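PDB 1WOQ: inorganic polyphosphate/ATP-glucomannokinase from Arthrobacter sp., which phosphorylates glucose and probably mannose, using either inorganic polyphosphate or ATP as the phosphate donor, and is a sugar kinase of the ROK family. Local coordinates for residues D191-S194 against W195-S199. Residues are numbered along the deposited sequence; the frame is centred on the assembly and turned at random.
Sequences DGLS and WDEYS
Ser194 and Glu197 exchange hydrogen bonds at the start of helix 195-213, each side chain taking the other's backbone N-H. The serine hydroxyl oxygen lies between its own backbone N and carbonyl carbon (chi1 60°), which carries Ser194 OG forward to accept from Glu197 N at 3.1 Å, an N-H of the first turn, with no earlier helical turn behind it to offer acceptors. In return the glutamate runs out extended beyond CG (chi2 179°), and its OE1 accepts from Ser194 N at 3.0 Å with the lone pair that faces away from OE2; the N-H points nearly straight at it, at 160°. This reciprocal pair is a capping box with Ser194 as N-cap, and serine suits the position because its hydroxyl sits one carbon from the backbone, while glutamate is long enough to span the turn and places its negative charge where the helix dipole would probably favour it. With an alanine here the hydroxyl is gone, and Glu197 N would probably be left without its capping acceptor. The first helical bond follows, Tyr198 N to Ser194 O at 2.9 Å. Leu193 lies crosswise to the aliphatic part of Glu197, its CG 4.0 Å from Glu197 CB, and Leu193 CD2 lies at the edge of the Tyr198 ring, 4.4 Å from Tyr198 CD1. That ring leads inward, where its hydroxyl bonds to Ala183 O. Two residues before the cap, Gly192 is the C' residue of the Schellman motif ending helix 185-190; its positive phi suits glycine. Arg188 of that helix makes a cation-pi contact with Trp195.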
loop_
_atom_site.group_PDB
_atom_site.type_symbol
_atom_site.label_atom_id
_atom_site.label_comp_id
_atom_site.label_asym_id
_atom_site.label_seq_id
_atom_site.Cartn_x
_atom_site.Cartn_y
_atom_site.Cartn_z
ATOM N N ASP A 191 19.860 -2.714 11.491
ATOM C CA ASP A 191 20.420 -3.603 12.502
ATOM C C ASP A 191 21.418 -4.616 11.951
ATOM O O ASP A 191 21.847 -5.525 12.662
ATOM C CB ASP A 191 19.296 -4.326 13.253
ATOM C CG ASP A 191 18.428 -3.373 14.049
ATOM O OD1 ASP A 191 18.933 -2.294 14.424
ATOM O OD2 ASP A 191 17.251 -3.697 14.314
ATOM N N GLY A 192 21.788 -4.450 10.684
ATOM C CA GLY A 192 22.751 -5.343 10.059
ATOM C C GLY A 192 22.361 -6.809 10.047
ATOM O O GLY A 192 23.210 -7.690 10.208
ATOM N N LEU A 193 21.077 -7.075 9.842
ATOM C CA LEU A 193 20.568 -8.439 9.812
ATOM C C LEU A 193 20.754 -9.149 8.477
ATOM O O LEU A 193 20.544 -8.567 7.411
ATOM C CB LEU A 193 19.077 -8.444 10.158
ATOM C CG LEU A 193 18.626 -8.516 11.617
ATOM C CD1 LEU A 193 19.463 -7.619 12.499
ATOM C CD2 LEU A 193 17.156 -8.138 11.679
ATOM N N SER A 194 21.149 -10.414 8.547
ATOM C CA SER A 194 21.307 -11.226 7.350
ATOM C C SER A 194 19.885 -11.673 7.031
ATOM O O SER A 194 18.976 -11.448 7.832
ATOM C CB SER A 194 22.176 -12.451 7.647
ATOM O OG SER A 194 21.579 -13.258 8.649
ATOM N N TRP A 195 19.678 -12.291 5.875
ATOM C CA TRP A 195 18.343 -12.755 5.525
ATOM C C TRP A 195 17.870 -13.807 6.528
ATOM O O TRP A 195 16.686 -13.864 6.862
ATOM C CB TRP A 195 18.324 -13.332 4.106
ATOM C CG TRP A 195 18.360 -12.282 3.031
ATOM C CD1 TRP A 195 19.287 -12.160 2.034
ATOM C CD2 TRP A 195 17.421 -11.213 2.840
ATOM N NE1 TRP A 195 18.984 -11.082 1.234
ATOM C CE2 TRP A 195 17.845 -10.483 1.705
ATOM C CE3 TRP A 195 16.265 -10.801 3.516
ATOM C CZ2 TRP A 195 17.152 -9.364 1.232
ATOM C CZ3 TRP A 195 15.575 -9.687 3.044
ATOM C CH2 TRP A 195 16.023 -8.982 1.911
ATOM N N ASP A 196 18.795 -14.630 7.020
ATOM C CA ASP A 196 18.431 -15.661 7.988
ATOM C C ASP A 196 18.032 -15.065 9.331
ATOM O O ASP A 196 17.092 -15.540 9.972
ATOM C CB ASP A 196 19.581 -16.654 8.192
ATOM C CG ASP A 196 19.877 -17.464 6.947
ATOM O OD1 ASP A 196 18.921 -17.820 6.226
ATOM O OD2 ASP A 196 21.066 -17.758 6.697
ATOM N N GLU A 197 18.744 -14.030 9.767
ATOM C CA GLU A 197 18.415 -13.395 11.034
ATOM C C GLU A 197 17.065 -12.699 10.888
ATOM O O GLU A 197 16.259 -12.675 11.821
ATOM C CB GLU A 197 19.502 -12.392 11.425
ATOM C CG GLU A 197 20.860 -13.051 11.670
ATOM C CD GLU A 197 21.945 -12.053 12.028
ATOM O OE1 GLU A 197 22.103 -11.061 11.290
ATOM O OE2 GLU A 197 22.643 -12.265 13.043
ATOM N N TYR A 198 16.823 -12.143 9.705
ATOM C CA TYR A 198 15.560 -11.464 9.420
ATOM C C TYR A 198 14.442 -12.503 9.441
ATOM O O TYR A 198 13.321 -12.212 9.858
ATOM C CB TYR A 198 15.623 -10.787 8.045
ATOM C CG TYR A 198 14.447 -9.883 7.723
ATOM C CD1 TYR A 198 14.025 -8.904 8.625
ATOM C CD2 TYR A 198 13.780 -9.984 6.502
ATOM C CE1 TYR A 198 12.963 -8.046 8.318
ATOM C CE2 TYR A 198 12.720 -9.129 6.181
ATOM C CZ TYR A 198 12.318 -8.165 7.092
ATOM O OH TYR A 198 11.274 -7.320 6.780
ATOM N N SER A 199 14.755 -13.718 8.996
ATOM C CA SER A 199 13.774 -14.802 8.977
ATOM C C SER A 199 13.293 -15.128 10.386
ATOM O O SER A 199 12.145 -15.523 10.577
ATOM C CB SER A 199 14.367 -16.061 8.335
ATOM O OG SER A 199 14.594 -15.867 6.952
#